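Long-range contacts in toxin PAU_02230 (Photorhabdus asymbiotica subsp. asymbiotica ATCC 43949, PDB 6HV6), which is a bacterial toxin, also called PaTox, whose modelled region joins a helical part to a six-stranded antiparallel sheet packed against helices: residues I66-Y71 against D169-K174; D123-L128 against G148-K153; M206-Q211 against L346-V351; I262-L267 against D339-H344. The protein carries 1 engineered substitution. One frame throughout, in Å; residues are numbered along the deposited sequence.

Contact 1 (I66-Y71 against D169-K174). With EDO (1,2-ethanediol), chain B.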
loop_
_atom_site.group_PDB
_atom_site.type_symbol
_atom_site.label_atom_id
_atom_site.label_comp_id
_atom_site.label_asym_id
_atom_site.label_seq_id
_atom_site.Cartn_x
_atom_site.Cartn_y
_atom_site.Cartn_z
ATOM N N ILE A 66 -16.447 1.425 -7.079
ATOM C CA ILE A 66 -15.406 0.465 -7.424
ATOM C C ILE A 66 -15.320 -0.569 -6.314
ATOM O O ILE A 66 -15.228 -0.213 -5.133
ATOM C CB ILE A 66 -14.043 1.148 -7.645
ATOM C CG1 ILE A 66 -14.133 2.096 -8.848
ATOM C CG2 ILE A 66 -12.946 0.098 -7.845
ATOM C CD1 ILE A 66 -12.996 3.078 -8.945
ATOM N N THR A 67 -15.355 -1.844 -6.695
ATOM C CA THR A 67 -15.241 -2.959 -5.764
ATOM C C THR A 67 -13.852 -3.569 -5.873
ATOM O O THR A 67 -13.440 -3.992 -6.960
ATOM C CB THR A 67 -16.315 -4.006 -6.046
ATOM O OG1 THR A 67 -17.601 -3.418 -5.827
ATOM C CG2 THR A 67 -16.153 -5.193 -5.126
ATOM N N ILE A 68 -13.130 -3.595 -4.755
ATOM C CA ILE A 68 -11.792 -4.176 -4.672
ATOM C C ILE A 68 -11.879 -5.363 -3.717
ATOM O O ILE A 68 -11.935 -5.183 -2.492
ATOM C CB ILE A 68 -10.741 -3.173 -4.184
ATOM C CG1 ILE A 68 -10.685 -1.945 -5.091
ATOM C CG2 ILE A 68 -9.383 -3.852 -4.110
ATOM C CD1 ILE A 68 -10.105 -2.228 -6.442
ATOM N N SER A 69 -11.885 -6.574 -4.272
ATOM C CA SER A 69 -11.836 -7.815 -3.496
ATOM C C SER A 69 -12.927 -7.861 -2.430
ATOM O O SER A 69 -12.692 -8.189 -1.266
ATOM C CB SER A 69 -10.450 -8.016 -2.888
ATOM O OG SER A 69 -9.493 -8.225 -3.927
ATOM N N GLY A 70 -14.144 -7.531 -2.847
ATOM C CA GLY A 70 -15.296 -7.595 -1.981
ATOM C C GLY A 70 -15.643 -6.301 -1.275
ATOM O O GLY A 70 -16.745 -6.197 -0.723
ATOM N N TYR A 71 -14.754 -5.312 -1.284
ATOM C CA TYR A 71 -14.992 -4.043 -0.606
ATOM C C TYR A 71 -15.403 -2.981 -1.615
ATOM O O TYR A 71 -14.711 -2.769 -2.614
ATOM C CB TYR A 71 -13.750 -3.587 0.159
ATOM C CG TYR A 71 -13.440 -4.481 1.338
ATOM C CD1 TYR A 71 -14.011 -4.241 2.581
ATOM C CD2 TYR A 71 -12.608 -5.579 1.199
ATOM C CE1 TYR A 71 -13.741 -5.058 3.660
ATOM C CE2 TYR A 71 -12.331 -6.407 2.277
ATOM C CZ TYR A 71 -12.901 -6.136 3.506
ATOM O OH TYR A 71 -12.639 -6.952 4.584
ATOM N N ASP A 169 -6.703 3.566 -8.974
ATOM C CA ASP A 169 -5.346 3.216 -9.382
ATOM C C ASP A 169 -5.181 1.705 -9.498
ATOM O O ASP A 169 -4.502 1.211 -10.410
ATOM C CB ASP A 169 -4.328 3.758 -8.376
ATOM C CG ASP A 169 -4.281 5.280 -8.321
ATOM O OD1 ASP A 169 -4.858 5.939 -9.210
ATOM O OD2 ASP A 169 -3.657 5.808 -7.371
ATOM N N ALA A 170 -5.751 0.957 -8.549
ATOM C CA ALA A 170 -5.646 -0.499 -8.588
ATOM C C ALA A 170 -6.389 -1.071 -9.793
ATOM O O ALA A 170 -5.897 -1.993 -10.453
ATOM C CB ALA A 170 -6.180 -1.088 -7.285
ATOM N N GLN A 171 -7.572 -0.530 -10.107
ATOM C CA GLN A 171 -8.291 -1.009 -11.285
ATOM C C GLN A 171 -7.526 -0.702 -12.566
ATOM O O GLN A 171 -7.480 -1.525 -13.487
ATOM C CB GLN A 171 -9.687 -0.397 -11.343
ATOM C CG GLN A 171 -10.717 -1.207 -10.604
ATOM C CD GLN A 171 -12.121 -0.933 -11.095
ATOM O OE1 GLN A 171 -12.376 0.088 -11.739
ATOM N NE2 GLN A 171 -13.040 -1.850 -10.803
ATOM N N SER A 172 -6.916 0.478 -12.640
ATOM C CA SER A 172 -6.091 0.808 -13.795
ATOM C C SER A 172 -4.890 -0.133 -13.906
ATOM O O SER A 172 -4.500 -0.536 -15.010
ATOM C CB SER A 172 -5.643 2.262 -13.687
ATOM O OG SER A 172 -4.554 2.507 -14.551
ATOM N N TRP A 173 -4.281 -0.480 -12.773
ATOM C CA TRP A 173 -3.183 -1.439 -12.777
ATOM C C TRP A 173 -3.646 -2.779 -13.326
ATOM O O TRP A 173 -2.961 -3.401 -14.151
ATOM C CB TRP A 173 -2.656 -1.596 -11.356
ATOM C CG TRP A 173 -1.356 -2.356 -11.172
ATOM C CD1 TRP A 173 -0.098 -1.832 -11.202
ATOM C CD2 TRP A 173 -1.206 -3.745 -10.824
ATOM N NE1 TRP A 173 0.836 -2.817 -10.913
ATOM C CE2 TRP A 173 0.177 -3.998 -10.684
ATOM C CE3 TRP A 173 -2.107 -4.802 -10.629
ATOM C CZ2 TRP A 173 0.684 -5.270 -10.357
ATOM C CZ3 TRP A 173 -1.604 -6.061 -10.300
ATOM C CH2 TRP A 173 -0.221 -6.282 -10.173
ATOM N N LYS A 174 -4.811 -3.244 -12.866
ATOM C CA LYS A 174 -5.367 -4.493 -13.379
ATOM C C LYS A 174 -5.581 -4.418 -14.888
ATOM O O LYS A 174 -5.217 -5.341 -15.625
ATOM C CB LYS A 174 -6.676 -4.815 -12.658
ATOM C CG LYS A 174 -7.428 -5.993 -13.241
ATOM C CD LYS A 174 -8.577 -6.419 -12.334
ATOM C CE LYS A 174 -9.300 -7.629 -12.916
ATOM N NZ LYS A 174 -10.107 -8.347 -11.887
HETATM C C1 EDO B . -1.945 2.938 -5.448
HETATM O O1 EDO B . -2.333 4.317 -5.527
HETATM C C2 EDO B . -0.816 2.788 -4.434
HETATM O O2 EDO B . 0.419 3.228 -5.009
HETATM O O HOH W 1 -16.060 -2.306 -9.550
#

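Contact 2 (D123-L128 against G148-K153)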
loop_
_atom_site.group_PDB
_atom_site.type_symbol
_atom_site.label_atom_id
_atom_site.label_comp_id
_atom_site.label_asym_id
_atom_site.label_seq_id
_atom_site.Cartn_x
_atom_site.Cartn_y
_atom_site.Cartn_z
ATOM N N ASP A 123 -19.202 24.358 16.124
ATOM C CA ASP A 123 -20.372 23.591 15.719
ATOM C C ASP A 123 -20.984 24.132 14.437
ATOM O O ASP A 123 -21.668 23.396 13.720
ATOM C CB ASP A 123 -21.427 23.615 16.816
ATOM C CG ASP A 123 -21.116 22.663 17.961
ATOM O OD1 ASP A 123 -20.309 21.725 17.790
ATOM O OD2 ASP A 123 -21.707 22.858 19.026
ATOM N N ASN A 124 -20.784 25.418 14.152
ATOM C CA ASN A 124 -21.357 25.982 12.935
ATOM C C ASN A 124 -20.819 25.302 11.684
ATOM O O ASN A 124 -21.459 25.373 10.630
ATOM C CB ASN A 124 -21.072 27.481 12.869
ATOM C CG ASN A 124 -19.633 27.776 12.494
ATOM O OD1 ASN A 124 -18.732 27.679 13.322
ATOM N ND2 ASN A 124 -19.409 28.119 11.229
ATOM N N PHE A 125 -19.657 24.646 11.771
ATOM C CA PHE A 125 -19.132 23.926 10.620
ATOM C C PHE A 125 -19.822 22.585 10.420
ATOM O O PHE A 125 -19.749 22.027 9.322
ATOM C CB PHE A 125 -17.616 23.696 10.767
ATOM C CG PHE A 125 -16.807 24.959 10.724
ATOM C CD1 PHE A 125 -17.077 25.936 9.789
ATOM C CD2 PHE A 125 -15.777 25.170 11.619
ATOM C CE1 PHE A 125 -16.333 27.103 9.731
ATOM C CE2 PHE A 125 -15.040 26.339 11.575
ATOM C CZ PHE A 125 -15.324 27.308 10.637
ATOM N N ASN A 126 -20.494 22.058 11.447
ATOM C CA ASN A 126 -21.094 20.736 11.303
ATOM C C ASN A 126 -22.176 20.696 10.224
ATOM O O ASN A 126 -22.382 19.658 9.591
ATOM C CB ASN A 126 -21.676 20.281 12.636
ATOM C CG ASN A 126 -20.606 19.946 13.635
ATOM O OD1 ASN A 126 -19.473 19.613 13.260
ATOM N ND2 ASN A 126 -20.954 19.990 14.900
ATOM N N GLY A 127 -22.890 21.780 10.012
ATOM C CA GLY A 127 -23.922 21.651 8.998
ATOM C C GLY A 127 -23.461 21.769 7.557
ATOM O O GLY A 127 -24.277 21.603 6.644
ATOM N N LEU A 128 -22.180 22.030 7.321
ATOM C CA LEU A 128 -21.689 22.421 6.009
ATOM C C LEU A 128 -21.350 21.204 5.156
ATOM O O LEU A 128 -20.934 20.159 5.658
ATOM C CB LEU A 128 -20.457 23.313 6.151
ATOM C CG LEU A 128 -20.666 24.608 6.942
ATOM C CD1 LEU A 128 -19.417 25.484 6.907
ATOM C CD2 LEU A 128 -21.869 25.371 6.407
ATOM N N GLY A 148 -7.257 23.749 11.291
ATOM C CA GLY A 148 -7.035 22.444 11.908
ATOM C C GLY A 148 -8.336 21.744 12.260
ATOM O O GLY A 148 -8.524 20.565 11.958
ATOM N N VAL A 149 -9.264 22.478 12.885
ATOM C CA VAL A 149 -10.591 21.946 13.188
ATOM C C VAL A 149 -11.256 21.414 11.922
ATOM O O VAL A 149 -11.821 20.318 11.909
ATOM C CB VAL A 149 -11.461 23.031 13.856
ATOM C CG1 VAL A 149 -12.928 22.616 13.851
ATOM C CG2 VAL A 149 -10.989 23.304 15.288
ATOM N N LEU A 150 -11.202 22.197 10.838
ATOM C CA LEU A 150 -11.834 21.792 9.588
ATOM C C LEU A 150 -11.195 20.529 9.041
ATOM O O LEU A 150 -11.894 19.624 8.578
ATOM C CB LEU A 150 -11.743 22.925 8.553
ATOM C CG LEU A 150 -12.718 24.074 8.796
ATOM C CD1 LEU A 150 -12.303 25.344 8.020
ATOM C CD2 LEU A 150 -14.155 23.651 8.431
ATOM N N ALA A 151 -9.862 20.458 9.074
ATOM C CA ALA A 151 -9.184 19.226 8.695
ATOM C C ALA A 151 -9.652 18.061 9.557
ATOM O O ALA A 151 -9.874 16.955 9.052
ATOM C CB ALA A 151 -7.676 19.403 8.820
ATOM N N GLY A 152 -9.817 18.290 10.862
ATOM C CA GLY A 152 -10.338 17.237 11.718
ATOM C C GLY A 152 -11.724 16.787 11.295
ATOM O O GLY A 152 -11.992 15.588 11.175
ATOM N N LYS A 153 -12.619 17.747 11.037
ATOM C CA LYS A 153 -13.997 17.410 10.676
ATOM C C LYS A 153 -14.088 16.740 9.310
ATOM O O LYS A 153 -15.010 15.947 9.074
ATOM C CB LYS A 153 -14.869 18.674 10.701
ATOM C CG LYS A 153 -15.141 19.222 12.123
ATOM C CD LYS A 153 -16.069 20.469 12.087
ATOM C CE LYS A 153 -16.340 20.975 13.503
ATOM N NZ LYS A 153 -17.073 19.992 14.367
HETATM O O HOH W 2 -17.695 21.404 16.672
#

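Contact 3 (M206-Q211 against L346-V351)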
loop_
_atom_site.group_PDB
_atom_site.type_symbol
_atom_site.label_atom_id
_atom_site.label_comp_id
_atom_site.label_asym_id
_atom_site.label_seq_id
_atom_site.Cartn_x
_atom_site.Cartn_y
_atom_site.Cartn_z
ATOM N N MET A 206 3.849 -13.678 1.062
ATOM C CA MET A 206 3.147 -14.107 -0.146
ATOM C C MET A 206 3.975 -15.099 -0.967
ATOM O O MET A 206 3.413 -15.954 -1.667
ATOM C CB MET A 206 2.778 -12.880 -0.993
ATOM C CG MET A 206 1.914 -13.200 -2.221
ATOM S SD MET A 206 0.349 -13.958 -1.785
ATOM C CE MET A 206 -0.567 -12.519 -1.189
ATOM N N GLY A 207 5.302 -14.990 -0.916
ATOM C CA GLY A 207 6.130 -15.992 -1.567
ATOM C C GLY A 207 5.854 -17.382 -1.025
ATOM O O GLY A 207 5.726 -18.342 -1.788
ATOM N N TRP A 208 5.723 -17.506 0.298
ATOM C CA TRP A 208 5.364 -18.811 0.851
ATOM C C TRP A 208 3.927 -19.184 0.505
ATOM O O TRP A 208 3.639 -20.345 0.170
ATOM C CB TRP A 208 5.556 -18.833 2.364
ATOM C CG TRP A 208 5.046 -20.118 2.925
ATOM C CD1 TRP A 208 4.037 -20.275 3.828
ATOM C CD2 TRP A 208 5.480 -21.439 2.567
ATOM N NE1 TRP A 208 3.831 -21.613 4.072
ATOM C CE2 TRP A 208 4.704 -22.347 3.312
ATOM C CE3 TRP A 208 6.456 -21.939 1.695
ATOM C CZ2 TRP A 208 4.870 -23.727 3.212
ATOM C CZ3 TRP A 208 6.624 -23.324 1.602
ATOM C CH2 TRP A 208 5.834 -24.193 2.354
ATOM N N ALA A 209 3.008 -18.217 0.601
ATOM C CA ALA A 209 1.623 -18.459 0.208
ATOM C C ALA A 209 1.543 -19.001 -1.210
ATOM O O ALA A 209 0.807 -19.956 -1.484
ATOM C CB ALA A 209 0.812 -17.162 0.312
ATOM N N LEU A 210 2.295 -18.399 -2.131
ATOM C CA LEU A 210 2.232 -18.837 -3.521
ATOM C C LEU A 210 2.769 -20.251 -3.674
ATOM O O LEU A 210 2.218 -21.046 -4.445
ATOM C CB LEU A 210 3.000 -17.866 -4.420
ATOM C CG LEU A 210 2.239 -16.609 -4.839
ATOM C CD1 LEU A 210 3.206 -15.622 -5.493
ATOM C CD2 LEU A 210 1.126 -16.984 -5.812
ATOM N N GLN A 211 3.835 -20.589 -2.946
ATOM C CA GLN A 211 4.421 -21.918 -3.073
ATOM C C GLN A 211 3.599 -23.001 -2.385
ATOM O O GLN A 211 3.828 -24.190 -2.635
ATOM C CB GLN A 211 5.850 -21.911 -2.527
ATOM C CG GLN A 211 6.774 -20.933 -3.280
ATOM C CD GLN A 211 8.250 -21.140 -2.954
ATOM O OE1 GLN A 211 8.630 -22.132 -2.324
ATOM N NE2 GLN A 211 9.087 -20.205 -3.390
ATOM N N LEU A 346 14.440 -16.377 -2.995
ATOM C CA LEU A 346 13.883 -16.729 -1.699
ATOM C C LEU A 346 13.937 -18.238 -1.505
ATOM O O LEU A 346 13.725 -19.003 -2.449
ATOM C CB LEU A 346 12.442 -16.241 -1.577
ATOM C CG LEU A 346 12.295 -14.724 -1.461
ATOM C CD1 LEU A 346 10.844 -14.353 -1.477
ATOM C CD2 LEU A 346 12.949 -14.214 -0.201
ATOM N N ASP A 347 14.223 -18.658 -0.274
ATOM C CA ASP A 347 14.316 -20.070 0.072
ATOM C C ASP A 347 13.412 -20.347 1.265
ATOM O O ASP A 347 13.622 -19.793 2.351
ATOM C CB ASP A 347 15.762 -20.453 0.379
ATOM C CG ASP A 347 15.888 -21.856 0.931
ATOM O OD1 ASP A 347 15.130 -22.743 0.485
ATOM O OD2 ASP A 347 16.763 -22.070 1.798
ATOM N N TYR A 348 12.397 -21.190 1.063
ATOM C CA TYR A 348 11.495 -21.562 2.146
ATOM C C TYR A 348 11.757 -22.970 2.666
ATOM O O TYR A 348 10.870 -23.566 3.281
ATOM C CB TYR A 348 10.037 -21.411 1.702
ATOM C CG TYR A 348 9.709 -19.983 1.330
ATOM C CD1 TYR A 348 9.406 -19.042 2.313
ATOM C CD2 TYR A 348 9.743 -19.561 0.006
ATOM C CE1 TYR A 348 9.119 -17.724 1.982
ATOM C CE2 TYR A 348 9.453 -18.232 -0.333
ATOM C CZ TYR A 348 9.150 -17.324 0.660
ATOM O OH TYR A 348 8.871 -16.010 0.331
ATOM N N SER A 349 12.971 -23.498 2.458
ATOM C CA SER A 349 13.317 -24.843 2.924
ATOM C C SER A 349 13.197 -24.991 4.434
ATOM O O SER A 349 12.959 -26.097 4.929
ATOM C CB SER A 349 14.749 -25.198 2.514
ATOM O OG SER A 349 14.886 -25.268 1.113
ATOM N N ASN A 350 13.399 -23.917 5.187
ATOM C CA ASN A 350 13.362 -23.990 6.642
ATOM C C ASN A 350 12.151 -23.271 7.228
ATOM O O ASN A 350 12.173 -22.860 8.391
ATOM C CB ASN A 350 14.657 -23.430 7.225
ATOM C CG ASN A 350 15.880 -24.177 6.735
ATOM O OD1 ASN A 350 15.846 -25.395 6.550
ATOM N ND2 ASN A 350 16.966 -23.448 6.507
ATOM N N VAL A 351 11.082 -23.127 6.438
ATOM C CA VAL A 351 9.905 -22.389 6.886
ATOM C C VAL A 351 9.249 -23.049 8.095
ATOM O O VAL A 351 8.564 -22.376 8.873
ATOM C CB VAL A 351 8.903 -22.230 5.717
ATOM C CG1 VAL A 351 8.191 -23.536 5.418
ATOM C CG2 VAL A 351 7.897 -21.103 5.998
HETATM O O HOH W 3 11.939 -20.005 -3.814
HETATM O O HOH W 4 11.721 -22.530 -1.691
#

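Contact 4 (I262-L267 against D339-H344). With EDO (1,2-ethanediol), chain E.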
loop_
_atom_site.group_PDB
_atom_site.type_symbol
_atom_site.label_atom_id
_atom_site.label_comp_id
_atom_site.label_asym_id
_atom_site.label_seq_id
_atom_site.Cartn_x
_atom_site.Cartn_y
_atom_site.Cartn_z
ATOM N N ILE A 262 21.158 -10.773 -13.809
ATOM C CA ILE A 262 19.767 -10.656 -14.227
ATOM C C ILE A 262 19.306 -9.253 -13.862
ATOM O O ILE A 262 19.363 -8.858 -12.693
ATOM C CB ILE A 262 18.874 -11.719 -13.570
ATOM C CG1 ILE A 262 19.529 -13.101 -13.641
ATOM C CG2 ILE A 262 17.518 -11.754 -14.249
ATOM C CD1 ILE A 262 19.751 -13.603 -15.055
ATOM N N ASN A 263 18.869 -8.494 -14.861
ATOM C CA ASN A 263 18.408 -7.128 -14.668
ATOM C C ASN A 263 17.033 -6.971 -15.307
ATOM O O ASN A 263 16.475 -7.916 -15.874
ATOM C CB ASN A 263 19.403 -6.127 -15.259
ATOM C CG ASN A 263 19.700 -6.413 -16.701
ATOM O OD1 ASN A 263 18.801 -6.394 -17.542
ATOM N ND2 ASN A 263 20.962 -6.688 -17.005
ATOM N N VAL A 264 16.497 -5.752 -15.231
ATOM C CA VAL A 264 15.153 -5.501 -15.741
ATOM C C VAL A 264 15.096 -5.735 -17.248
ATOM O O VAL A 264 14.096 -6.236 -17.775
ATOM C CB VAL A 264 14.701 -4.076 -15.373
ATOM C CG1 VAL A 264 13.250 -3.868 -15.756
ATOM C CG2 VAL A 264 14.892 -3.835 -13.886
ATOM N N SER A 265 16.169 -5.389 -17.964
ATOM C CA SER A 265 16.126 -5.460 -19.419
ATOM C C SER A 265 16.099 -6.902 -19.914
ATOM O O SER A 265 15.387 -7.211 -20.873
ATOM C CB SER A 265 17.310 -4.706 -20.023
ATOM O OG SER A 265 17.081 -3.306 -19.990
ATOM N N ASN A 266 16.861 -7.800 -19.284
ATOM C CA ASN A 266 16.971 -9.173 -19.769
ATOM C C ASN A 266 16.081 -10.151 -19.000
ATOM O O ASN A 266 16.259 -11.366 -19.129
ATOM C CB ASN A 266 18.434 -9.642 -19.739
ATOM C CG ASN A 266 18.995 -9.801 -18.321
ATOM O OD1 ASN A 266 18.288 -9.658 -17.326
ATOM N ND2 ASN A 266 20.281 -10.113 -18.235
ATOM N N LEU A 267 15.126 -9.652 -18.212
ATOM C CA LEU A 267 14.331 -10.551 -17.380
ATOM C C LEU A 267 13.519 -11.521 -18.230
ATOM O O LEU A 267 13.338 -12.683 -17.852
ATOM C CB LEU A 267 13.410 -9.742 -16.456
ATOM C CG LEU A 267 12.709 -10.516 -15.334
ATOM C CD1 LEU A 267 13.696 -10.892 -14.252
ATOM C CD2 LEU A 267 11.555 -9.719 -14.745
ATOM N N ASP A 339 19.456 0.046 -12.339
ATOM C CA ASP A 339 20.415 -0.384 -11.331
ATOM C C ASP A 339 19.859 -0.320 -9.916
ATOM O O ASP A 339 20.542 -0.757 -8.987
ATOM C CB ASP A 339 21.684 0.465 -11.403
ATOM C CG ASP A 339 21.392 1.947 -11.315
ATOM O OD1 ASP A 339 20.704 2.481 -12.207
ATOM O OD2 ASP A 339 21.834 2.579 -10.341
ATOM N N SER A 340 18.672 0.240 -9.723
ATOM C CA SER A 340 18.093 0.311 -8.396
ATOM C C SER A 340 17.173 -0.860 -8.113
ATOM O O SER A 340 16.716 -1.000 -6.980
ATOM C CB SER A 340 17.331 1.624 -8.202
ATOM O OG SER A 340 16.042 1.580 -8.794
ATOM N N VAL A 341 16.912 -1.705 -9.108
ATOM C CA VAL A 341 16.007 -2.842 -8.982
ATOM C C VAL A 341 16.848 -4.114 -9.023
ATOM O O VAL A 341 17.610 -4.328 -9.972
ATOM C CB VAL A 341 14.946 -2.840 -10.094
ATOM C CG1 VAL A 341 14.035 -4.068 -9.963
ATOM C CG2 VAL A 341 14.133 -1.545 -10.055
ATOM N N SER A 342 16.719 -4.960 -7.999
ATOM C CA SER A 342 17.580 -6.139 -7.897
ATOM C C SER A 342 16.747 -7.342 -7.486
ATOM O O SER A 342 15.646 -7.210 -6.947
ATOM C CB SER A 342 18.743 -5.937 -6.906
ATOM O OG SER A 342 18.280 -5.620 -5.598
ATOM N N PHE A 343 17.301 -8.525 -7.745
ATOM C CA PHE A 343 16.561 -9.774 -7.671
ATOM C C PHE A 343 17.262 -10.716 -6.710
ATOM O O PHE A 343 18.475 -10.917 -6.810
ATOM C CB PHE A 343 16.432 -10.397 -9.061
ATOM C CG PHE A 343 15.687 -9.520 -10.024
ATOM C CD1 PHE A 343 14.309 -9.534 -10.059
ATOM C CD2 PHE A 343 16.367 -8.643 -10.847
ATOM C CE1 PHE A 343 13.617 -8.712 -10.927
ATOM C CE2 PHE A 343 15.683 -7.817 -11.717
ATOM C CZ PHE A 343 14.309 -7.850 -11.758
ATOM N N HIS A 344 16.494 -11.299 -5.795
ATOM C CA HIS A 344 17.074 -12.066 -4.704
ATOM C C HIS A 344 16.276 -13.344 -4.497
ATOM O O HIS A 344 15.098 -13.289 -4.131
ATOM C CB HIS A 344 17.112 -11.215 -3.436
ATOM C CG HIS A 344 17.854 -9.926 -3.614
ATOM N ND1 HIS A 344 19.177 -9.770 -3.259
ATOM C CD2 HIS A 344 17.463 -8.740 -4.139
ATOM C CE1 HIS A 344 19.564 -8.538 -3.538
ATOM N NE2 HIS A 344 18.542 -7.891 -4.072
HETATM C C1 EDO E . 23.437 2.136 -7.618
HETATM O O1 EDO E . 23.762 1.184 -8.633
HETATM C C2 EDO E . 24.531 3.197 -7.557
HETATM O O2 EDO E . 24.067 4.284 -6.747
HETATM O O HOH W 5 19.745 -8.422 -9.462
HETATM O O HOH W 6 18.229 -4.379 -12.800
#

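Contact 1 (I66-Y71 against D169-K174)
Gln171 reaches out from helix 144-176 so that its flat amide lies against Ile66. Ile66 CG2 sits above the face of the amide, 3.5 Å from Gln171 CD and equally near NE2. Ile66 CG1 turns back beside the backbone N (chi1 -64°), and this places the CG2 methyl over the amide while CG1 itself stays 3.9 Å from Gln171 OE1. At the preceding residue of the helix, Ile68 CD1 meets Ala170 CB at 4.2 Å, and it also reaches the aliphatic part of Gln171, CD1 lying 4.3 Å from Gln171 CG. The polar end of Gln171 meets the strand through a water that accepts from Thr67 N at 3.0 Å and, weakly, from Gln171 NE2 at 3.3 Å. Around this first shell, Ile66 also rests on Phe164, Ala167 and Lys168 of the same helix, and Ile68 also touches Leu185, Pro187 and Met223. The strand is held in place by its own hairpin: Ile68 N donates to Tyr71 O at 2.8 Å and Tyr71 N returns a bond to Ile68 O, with Gly70 at a positive phi of 94°. Strand and helix axes cross at 74°. The whole is a beta-hairpin with a two-residue loop, a type I' turn from Ile68 to Tyr71, whose isoleucines pack across a long helix.

Contact 2 (D123-L128 against G148-K153)
Lys153 stretches from helix 144-176 across Phe125 to grip Asn126. Its CB and CG lead out from the helix, and the chain stays extended through CE; CD passes 3.8 Å from Phe125 CB. CE comes 3.4 Å from Asn126 OD1, and a turn at the last torsion (chi4 -63°) brings NZ to that same oxygen at 2.7 Å. The ammonium meets the carbonyl at a C=O...N angle of 131°, tilted 24° from the amide plane. NZ also bonds Tyr117 O and donates a hydrogen bond to a water, 2.8 Å from NZ, that in turn donates to Asp123 OD1; the carboxylate thus faces the lysine through water, which probably favours the charged form of both. Beside the lysine, the Phe125 ring takes Leu150 CD2 over one face, 3.9 Å from its centroid, in a CH-pi contact, while Asn124 OD1 stands over the opposite face. Val149 CG1 adds a looser touch, 4.4 Å from Phe125 CD2. Segment 123-128, in the loop between helices 101-115 and 130-138 and ending in a type I turn from Phe125 to Leu128, thus packs on the early part of helix 144-176, where Leu150 also touches Arg136 and Tyr137 of helix 130-138.

Contact 3 (M206-Q211 against L346-V351)
Trp208 and Tyr348 lie obliquely against each other, six-membered ring centroids 5.8 Å apart and planes at 43°, where a type I beta turn from Tyr348 to Val351, in the loop after edge strand 342-346, folds over the end of helix 199-211. Trp208 CG is anti to the backbone N (chi1 174°), which sets the indole to one side of the tyrosine: Trp208 CB stands over the Tyr348 ring face in a CH-pi contact, and CE3 touches Tyr348 CB at 3.6 Å. Val351, last in the turn, lays CG1 over the indole face, 4.0 Å from the centroid of its six-membered ring. At the tyrosine edge Gln211 presents its amide almost perpendicular to the ring, planes 86° apart, with NE2 3.5 Å from Tyr348 CD2. That amide is fixed by Ser281 OG and two waters, one leading to Leu346 O, the other to Tyr348 N. The loop is shaped by an Asx turn, Ser349 N to Asp347 OD1, with Ser349 OG donating to the same oxygen. Trp208 NE1 donates to Asn362 OD1. Gly207 has no side chain to hold the tyrosine off, and Tyr348 OH lies 3.3 Å from Gly207 CA and hydrogen-bonds Val204 O.

Contact 4 (I262-L267 against D339-H344)
Phe343 turns its ring off the strand with CG beside the backbone N (chi1 -61°), while Leu267 holds CG anti to its own N (chi1 -169°); together these settings bring Leu267 CD1 over one face of the ring. The CH-pi contact measures 4.2 Å from Leu267 CD1 to the centroid of Phe343, displaced toward the rim on the CE1 and CZ side. Around the far side of the ring runs the backbone of the loop: Ile262 O approaches Phe343 CD2 obliquely at 3.5 Å, and Val264 N stands at the edge, near the ring plane. Two residues before the aromatic, Val341 CB meets Val264 CG2 at 3.9 Å, the two branched side chains crossing at about a right angle. The second segment leads into strand 342-346, an outermost strand of the six-stranded antiparallel sheet in this chain. Ser342 and His344 bond through their backbones to strand 280-286, whereas the other edge of the strand, with Val341 just before it, faces the loop across two waters. One water accepts from Phe343 N at 3.0 Å and donates to Ile262 O; a second donates to Val341 O at 2.9 Å and accepts from Val264 N. The loop is shaped by an Asx motif, in which Asn266 N donates to Asn263 OD1 at 3.0 Å, and by the reverse bond from Asn263 N to Asn266 OD1 at 2.8 Å. Helix 320-334 packs on the same side chains, with Ala324 and Phe327 against Leu267 and Gln328 against Val264.

In the fold
Contacts 1 and 2 share helix 144-176, and contact 2 is nested along the chain within the loop that contact 1 closes; their centres lie 31 Å apart. Contacts 3 and 4 follow later, contact 4 nested inside contact 3, their centres 21 Å apart: contact 4 takes outermost strand 342-346 and its approach, contact 3 that strand's last residue and the loop after it. Contact 2 stands on the opposite side of the chain's centre from both, about 49 Å away between centres, whereas contact 1 lies nearest that centre. Helix 144-176 therefore runs from the outlying helical part toward the sheet-bearing part, and only contacts 3 and 4 adjoin, in sequence.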